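Local coordinates for glucose 1-dehydrogenase (Haloferax mediterranei, PDB 2B5W), which catalyses the NAD(P)+-dependent oxidation of D-glucose and several other aldose sugars, preferring NADP+ as electron acceptor, and acts as a zinc-containing homodimer, at residues 171-185 and 236-250. The protein carries 1 engineered substitution. Sequence-based numbering, arbitrary orientation.
Sequences WDPSSAFVLGNGSLG and VPDVYEQMDFIYEAT. With K (potassium ion), chain G; K (potassium ion), chain E; NAP (NADP nicotinamide-adenine-dinucleotide phosphate), chain I.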
loop_
_atom_site.group_PDB
_atom_site.type_symbol
_atom_site.label_atom_id
_atom_site.label_comp_id
_atom_site.label_asym_id
_atom_site.label_seq_id
_atom_site.Cartn_x
_atom_site.Cartn_y
_atom_site.Cartn_z
ATOM N N TRP A 171 6.463 5.443 12.136
ATOM C CA TRP A 171 5.158 6.021 11.904
ATOM C C TRP A 171 4.462 6.058 13.271
ATOM O O TRP A 171 4.336 5.039 13.959
ATOM C CB TRP A 171 4.364 5.144 10.943
ATOM C CG TRP A 171 3.032 5.679 10.471
ATOM C CD1 TRP A 171 2.773 6.887 9.855
ATOM C CD2 TRP A 171 1.778 4.999 10.540
ATOM N NE1 TRP A 171 1.439 6.996 9.562
ATOM C CE2 TRP A 171 0.804 5.838 9.953
ATOM C CE3 TRP A 171 1.375 3.755 11.048
ATOM C CZ2 TRP A 171 -0.526 5.489 9.879
ATOM C CZ3 TRP A 171 0.081 3.418 10.957
ATOM C CH2 TRP A 171 -0.859 4.273 10.364
ATOM N N ASP A 172 4.022 7.236 13.650
ATOM C CA ASP A 172 3.330 7.406 14.939
ATOM C C ASP A 172 2.109 8.308 14.669
ATOM O O ASP A 172 2.167 9.545 14.815
ATOM C CB ASP A 172 4.266 8.007 15.964
ATOM C CG ASP A 172 3.592 8.271 17.288
ATOM O OD1 ASP A 172 2.506 7.683 17.576
ATOM O OD2 ASP A 172 4.093 9.072 18.104
ATOM N N PRO A 173 1.020 7.691 14.248
ATOM C CA PRO A 173 -0.157 8.437 13.812
ATOM C C PRO A 173 -0.974 8.999 14.960
ATOM O O PRO A 173 -0.960 8.452 16.078
ATOM C CB PRO A 173 -0.979 7.379 13.084
ATOM C CG PRO A 173 -0.600 6.078 13.744
ATOM C CD PRO A 173 0.813 6.236 14.110
ATOM N N SER A 174 -1.674 10.078 14.672
ATOM C CA SER A 174 -2.566 10.714 15.657
ATOM C C SER A 174 -4.012 10.794 15.249
ATOM O O SER A 174 -4.872 10.842 16.130
ATOM C CB SER A 174 -2.069 12.123 15.984
ATOM O OG SER A 174 -0.798 12.030 16.564
ATOM N N SER A 175 -4.311 10.849 13.954
ATOM C CA SER A 175 -5.681 10.961 13.472
ATOM C C SER A 175 -6.093 9.735 12.690
ATOM O O SER A 175 -5.310 9.196 11.897
ATOM C CB SER A 175 -5.896 12.236 12.630
ATOM O OG SER A 175 -4.941 12.325 11.568
ATOM N N ALA A 176 -7.353 9.327 12.858
ATOM C CA ALA A 176 -7.926 8.229 12.090
ATOM C C ALA A 176 -9.345 8.523 11.665
ATOM O O ALA A 176 -10.085 9.162 12.423
ATOM C CB ALA A 176 -7.873 6.954 12.945
ATOM N N PHE A 177 -9.736 8.052 10.485
ATOM C CA PHE A 177 -10.990 8.417 9.826
ATOM C C PHE A 177 -11.545 7.120 9.232
ATOM O O PHE A 177 -10.960 6.501 8.316
ATOM C CB PHE A 177 -10.658 9.437 8.737
ATOM C CG PHE A 177 -11.833 10.034 7.978
ATOM C CD1 PHE A 177 -13.104 10.068 8.515
ATOM C CD2 PHE A 177 -11.611 10.682 6.754
ATOM C CE1 PHE A 177 -14.154 10.708 7.857
ATOM C CE2 PHE A 177 -12.654 11.284 6.070
ATOM C CZ PHE A 177 -13.941 11.323 6.642
ATOM N N VAL A 178 -12.684 6.708 9.742
ATOM C CA VAL A 178 -13.369 5.542 9.242
ATOM C C VAL A 178 -14.424 6.055 8.280
ATOM O O VAL A 178 -15.212 6.929 8.619
ATOM C CB VAL A 178 -14.068 4.776 10.392
ATOM C CG1 VAL A 178 -14.939 3.659 9.853
ATOM C CG2 VAL A 178 -13.056 4.262 11.411
ATOM N N LEU A 179 -14.439 5.533 7.072
ATOM C CA LEU A 179 -15.464 5.889 6.110
ATOM C C LEU A 179 -16.572 4.839 6.161
ATOM O O LEU A 179 -16.359 3.661 5.846
ATOM C CB LEU A 179 -14.902 5.969 4.688
ATOM C CG LEU A 179 -13.601 6.705 4.513
ATOM C CD1 LEU A 179 -13.158 6.638 3.050
ATOM C CD2 LEU A 179 -13.583 8.106 5.041
ATOM N N GLY A 180 -17.777 5.236 6.563
ATOM C CA GLY A 180 -18.853 4.286 6.700
ATOM C C GLY A 180 -19.325 4.099 8.113
ATOM O O GLY A 180 -18.517 3.966 9.058
ATOM N N ASN A 181 -20.652 4.080 8.238
ATOM C CA ASN A 181 -21.308 3.993 9.534
ATOM C C ASN A 181 -22.158 2.754 9.625
ATOM O O ASN A 181 -23.118 2.696 10.376
ATOM C CB ASN A 181 -22.164 5.265 9.808
ATOM C CG ASN A 181 -23.252 5.461 8.783
ATOM O OD1 ASN A 181 -23.104 5.117 7.615
ATOM N ND2 ASN A 181 -24.373 6.022 9.226
ATOM N N GLY A 182 -21.804 1.722 8.873
ATOM C CA GLY A 182 -22.424 0.427 9.019
ATOM C C GLY A 182 -21.785 -0.316 10.187
ATOM O O GLY A 182 -20.924 0.240 10.880
ATOM N N SER A 183 -22.200 -1.559 10.431
ATOM C CA SER A 183 -21.666 -2.225 11.626
ATOM C C SER A 183 -20.142 -2.382 11.562
ATOM O O SER A 183 -19.476 -2.320 12.577
ATOM C CB SER A 183 -22.367 -3.559 11.895
ATOM O OG SER A 183 -22.152 -4.509 10.886
ATOM N N LEU A 184 -19.597 -2.624 10.378
ATOM C CA LEU A 184 -18.130 -2.782 10.281
ATOM C C LEU A 184 -17.398 -1.459 10.609
ATOM O O LEU A 184 -16.429 -1.413 11.376
ATOM C CB LEU A 184 -17.710 -3.341 8.914
ATOM C CG LEU A 184 -16.198 -3.598 8.772
ATOM C CD1 LEU A 184 -15.680 -4.620 9.791
ATOM C CD2 LEU A 184 -15.833 -3.986 7.329
ATOM N N GLY A 185 -17.876 -0.365 10.037
ATOM C CA GLY A 185 -17.284 0.925 10.301
ATOM C C GLY A 185 -17.386 1.324 11.754
ATOM O O GLY A 185 -16.424 1.807 12.319
ATOM N N VAL A 236 -12.016 17.090 3.618
ATOM C CA VAL A 236 -11.829 16.867 5.040
ATOM C C VAL A 236 -10.592 17.546 5.623
ATOM O O VAL A 236 -10.660 18.061 6.731
ATOM C CB VAL A 236 -11.919 15.335 5.353
ATOM C CG1 VAL A 236 -11.349 14.979 6.705
ATOM C CG2 VAL A 236 -13.342 14.842 5.196
ATOM N N PRO A 237 -9.428 17.528 4.949
ATOM C CA PRO A 237 -8.260 18.238 5.469
ATOM C C PRO A 237 -8.506 19.729 5.745
ATOM O O PRO A 237 -8.000 20.226 6.749
ATOM C CB PRO A 237 -7.216 18.043 4.371
ATOM C CG PRO A 237 -7.612 16.711 3.783
ATOM C CD PRO A 237 -9.099 16.737 3.743
ATOM N N ASP A 238 -9.302 20.374 4.918
ATOM C CA ASP A 238 -9.576 21.809 5.090
ATOM C C ASP A 238 -10.529 22.050 6.266
ATOM O O ASP A 238 -10.286 22.903 7.113
ATOM C CB ASP A 238 -10.148 22.450 3.851
ATOM C CG ASP A 238 -10.405 23.915 4.134
ATOM O OD1 ASP A 238 -9.428 24.631 4.433
ATOM O OD2 ASP A 238 -11.542 24.431 4.114
ATOM N N VAL A 239 -11.596 21.268 6.314
ATOM C CA VAL A 239 -12.656 21.435 7.306
ATOM C C VAL A 239 -12.206 20.906 8.656
ATOM O O VAL A 239 -12.459 21.523 9.700
ATOM C CB VAL A 239 -13.973 20.776 6.851
ATOM C CG1 VAL A 239 -15.075 20.894 7.938
ATOM C CG2 VAL A 239 -14.468 21.372 5.524
ATOM N N TYR A 240 -11.494 19.783 8.643
ATOM C CA TYR A 240 -11.059 19.143 9.864
ATOM C C TYR A 240 -9.533 19.115 9.915
ATOM O O TYR A 240 -8.913 20.137 10.225
ATOM C CB TYR A 240 -11.713 17.737 9.978
ATOM C CG TYR A 240 -13.218 17.843 10.059
ATOM C CD1 TYR A 240 -13.829 18.332 11.217
ATOM C CD2 TYR A 240 -14.017 17.521 8.995
ATOM C CE1 TYR A 240 -15.187 18.484 11.285
ATOM C CE2 TYR A 240 -15.388 17.674 9.051
ATOM C CZ TYR A 240 -15.960 18.160 10.208
ATOM O OH TYR A 240 -17.323 18.291 10.215
ATOM N N GLU A 241 -8.930 17.961 9.590
ATOM C CA GLU A 241 -7.478 17.822 9.491
ATOM C C GLU A 241 -7.134 16.661 8.555
ATOM O O GLU A 241 -7.997 15.871 8.185
ATOM C CB GLU A 241 -6.852 17.543 10.858
ATOM C CG GLU A 241 -7.328 16.251 11.518
ATOM C CD GLU A 241 -6.721 16.011 12.884
ATOM O OE1 GLU A 241 -5.486 16.100 13.066
ATOM O OE2 GLU A 241 -7.493 15.747 13.838
ATOM N N GLN A 242 -5.876 16.581 8.156
ATOM C CA GLN A 242 -5.421 15.424 7.387
ATOM C C GLN A 242 -5.400 14.213 8.295
ATOM O O GLN A 242 -5.086 14.319 9.480
ATOM C CB GLN A 242 -4.008 15.652 6.867
ATOM C CG GLN A 242 -3.781 16.976 6.173
ATOM C CD GLN A 242 -2.325 17.133 5.818
ATOM O OE1 GLN A 242 -1.505 17.570 6.626
ATOM N NE2 GLN A 242 -1.995 16.694 4.653
ATOM N N MET A 243 -5.647 13.053 7.705
ATOM C CA MET A 243 -5.898 11.838 8.481
ATOM C C MET A 243 -4.718 10.888 8.283
ATOM O O MET A 243 -4.399 10.485 7.146
ATOM C CB MET A 243 -7.197 11.197 8.024
ATOM C CG MET A 243 -8.439 12.098 8.118
ATOM S SD MET A 243 -8.716 12.525 9.800
ATOM C CE MET A 243 -10.057 13.783 9.607
ATOM N N ASP A 244 -4.036 10.529 9.360
ATOM C CA ASP A 244 -2.923 9.588 9.271
ATOM C C ASP A 244 -3.343 8.209 8.815
ATOM O O ASP A 244 -2.571 7.525 8.105
ATOM C CB ASP A 244 -2.215 9.474 10.585
ATOM C CG ASP A 244 -1.607 10.762 11.021
ATOM O OD1 ASP A 244 -0.805 11.330 10.240
ATOM O OD2 ASP A 244 -1.867 11.278 12.129
ATOM N N PHE A 245 -4.534 7.787 9.213
ATOM C CA PHE A 245 -5.035 6.462 8.886
ATOM C C PHE A 245 -6.468 6.609 8.417
ATOM O O PHE A 245 -7.265 7.288 9.079
ATOM C CB PHE A 245 -4.994 5.506 10.078
ATOM C CG PHE A 245 -5.490 4.150 9.737
ATOM C CD1 PHE A 245 -4.909 3.436 8.692
ATOM C CD2 PHE A 245 -6.574 3.577 10.376
ATOM C CE1 PHE A 245 -5.378 2.219 8.347
ATOM C CE2 PHE A 245 -7.024 2.350 10.019
ATOM C CZ PHE A 245 -6.427 1.685 8.976
ATOM N N ILE A 246 -6.783 6.045 7.264
ATOM C CA ILE A 246 -8.159 5.951 6.791
ATOM C C ILE A 246 -8.549 4.495 6.603
ATOM O O ILE A 246 -7.784 3.706 6.059
ATOM C CB ILE A 246 -8.317 6.758 5.485
ATOM C CG1 ILE A 246 -8.091 8.236 5.789
ATOM C CG2 ILE A 246 -9.689 6.491 4.868
ATOM C CD1 ILE A 246 -8.152 9.159 4.559
ATOM N N TYR A 247 -9.718 4.127 7.110
ATOM C CA TYR A 247 -10.311 2.820 6.905
ATOM C C TYR A 247 -11.586 2.998 6.136
ATOM O O TYR A 247 -12.542 3.593 6.645
ATOM C CB TYR A 247 -10.615 2.225 8.287
ATOM C CG TYR A 247 -11.034 0.785 8.338
ATOM C CD1 TYR A 247 -12.338 0.406 8.036
ATOM C CD2 TYR A 247 -10.140 -0.205 8.745
ATOM C CE1 TYR A 247 -12.746 -0.906 8.140
ATOM C CE2 TYR A 247 -10.552 -1.529 8.825
ATOM C CZ TYR A 247 -11.840 -1.868 8.521
ATOM O OH TYR A 247 -12.312 -3.171 8.608
ATOM N N GLU A 248 -11.618 2.468 4.930
ATOM C CA GLU A 248 -12.776 2.568 4.071
ATOM C C GLU A 248 -13.703 1.373 4.224
ATOM O O GLU A 248 -13.317 0.243 4.006
ATOM C CB GLU A 248 -12.328 2.756 2.630
ATOM C CG GLU A 248 -13.457 2.771 1.617
ATOM C CD GLU A 248 -13.928 1.395 1.210
ATOM O OE1 GLU A 248 -13.067 0.529 0.879
ATOM O OE2 GLU A 248 -15.152 1.118 1.223
ATOM N N ALA A 249 -14.955 1.640 4.584
ATOM C CA ALA A 249 -15.972 0.624 4.794
ATOM C C ALA A 249 -17.344 1.104 4.289
ATOM O O ALA A 249 -18.355 0.958 4.980
ATOM C CB ALA A 249 -16.030 0.250 6.258
ATOM N N THR A 250 -17.347 1.716 3.109
ATOM C CA THR A 250 -18.576 2.154 2.467
ATOM C C THR A 250 -18.914 1.372 1.222
ATOM O O THR A 250 -20.073 1.305 0.813
ATOM C CB THR A 250 -18.490 3.623 2.045
ATOM O OG1 THR A 250 -17.352 3.818 1.188
ATOM C CG2 THR A 250 -18.321 4.538 3.215
HETATM K K K G . -7.868 22.118 8.728
HETATM K K K E . -0.025 8.098 18.533
HETATM P PA NAP I . -23.171 -1.529 5.329
HETATM O O1A NAP I . -23.904 -1.538 4.074
HETATM O O2A NAP I . -24.035 -1.908 6.541
HETATM O O5B NAP I . -22.554 -0.108 5.623
HETATM C C5B NAP I . -22.054 0.760 4.642
HETATM C C4B NAP I . -22.353 2.122 5.229
HETATM O O4B NAP I . -21.682 3.082 4.444
HETATM C C3B NAP I . -23.852 2.475 5.238
HETATM O O3B NAP I . -24.342 2.768 6.537
HETATM C C2B NAP I . -23.944 3.685 4.306
HETATM O O2B NAP I . -24.813 4.715 4.748
HETATM C C1B NAP I . -22.525 4.203 4.293
HETATM N N9A NAP I . -22.215 4.865 3.041
HETATM C C8A NAP I . -22.270 4.317 1.781
HETATM N N7A NAP I . -21.914 5.264 0.892
HETATM C C5A NAP I . -21.676 6.432 1.578
HETATM C C6A NAP I . -21.292 7.723 1.204
HETATM N N6A NAP I . -21.132 8.091 -0.085
HETATM N N1A NAP I . -21.121 8.685 2.172
HETATM C C2A NAP I . -21.295 8.390 3.508
HETATM N N3A NAP I . -21.679 7.118 3.895
HETATM C C4A NAP I . -21.847 6.161 2.949
HETATM O O3 NAP I . -22.032 -2.643 5.331
HETATM P PN NAP I . -21.045 -3.169 6.501
HETATM O O1N NAP I . -20.652 -2.079 7.441
HETATM O O2N NAP I . -21.471 -4.496 7.048
HETATM O O5D NAP I . -19.913 -3.330 5.384
HETATM C C5D NAP I . -19.198 -2.205 4.913
HETATM C C4D NAP I . -18.454 -2.540 3.622
HETATM O O4D NAP I . -17.455 -3.517 3.931
HETATM C C3D NAP I . -19.339 -3.150 2.533
HETATM O O3D NAP I . -18.999 -2.638 1.260
HETATM C C2D NAP I . -19.034 -4.640 2.643
HETATM O O2D NAP I . -19.300 -5.393 1.488
HETATM C C1D NAP I . -17.552 -4.606 3.014
HETATM N N1N NAP I . -17.042 -5.762 3.761
HETATM C C2N NAP I . -15.847 -6.243 3.322
HETATM C C3N NAP I . -15.239 -7.258 4.004
HETATM C C7N NAP I . -13.847 -7.598 3.558
HETATM O O7N NAP I . -13.381 -8.763 4.159
HETATM N N7N NAP I . -13.199 -6.802 2.664
HETATM C C4N NAP I . -15.828 -7.856 5.125
HETATM C C5N NAP I . -17.042 -7.347 5.568
HETATM C C6N NAP I . -17.636 -6.272 4.891
HETATM P P2B NAP I . -26.409 4.757 4.312
HETATM O O1X NAP I . -27.149 3.663 4.885
HETATM O O2X NAP I . -26.852 6.142 4.826
HETATM O O3X NAP I . -26.503 4.714 2.783
#
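With chi1 at -62°, Asp244 holds CG opposite its own carbonyl carbon and delivers OD2 to the backbone of 174-175, while Ser175, at chi1 54°, swings OG between its backbone N and carbonyl carbon to meet the chain at 242-244. OD2 takes two amides: Ser174 N at 2.8 Å from above the carboxylate plane, and Ser175 N at 3.1 Å on the anti side. In return, Ser175 OG donates to Gln242 O at 2.9 Å, on a lone pair in the carbonyl plane, and accepts from Asp244 N. Were Asp244 an alanine, the amides of Ser174 and Ser175 would probably lose this shared acceptor. Strands 175-179 and 245-248 run parallel, with hydrogen bonds alternating from Phe245 N to Ser175 O through to Ala249 N to Leu179 O (2.8 Å). On the face carrying Phe177, Leu179, Ile246 and Glu248, Phe177 CB packs on Met243 CG (3.5 Å), from before the corner at 244; Met243 SD makes an oblique Met-aromatic contact with the ring, and Val236 CG2 of helix 236-239 approaches Phe177 CE2 at 3.7 Å. On the face of Ala176, Val178, Phe245 and Tyr247, the two aromatics reach helix 149-164, where Tyr247 OH bonds Thr155. At the N-terminus of helix 183-194, Leu184 N donates to NADP O1N at 3.2 Å; just after strand 245-248, Ala249 O nears C5D. Strand 175-179, its glycine turn (Gly180, Gly182, Gly185) and helix 183-194, beside parallel strand 245-248, fit the GxGxxG motif of a Rossmann nucleotide-binding domain.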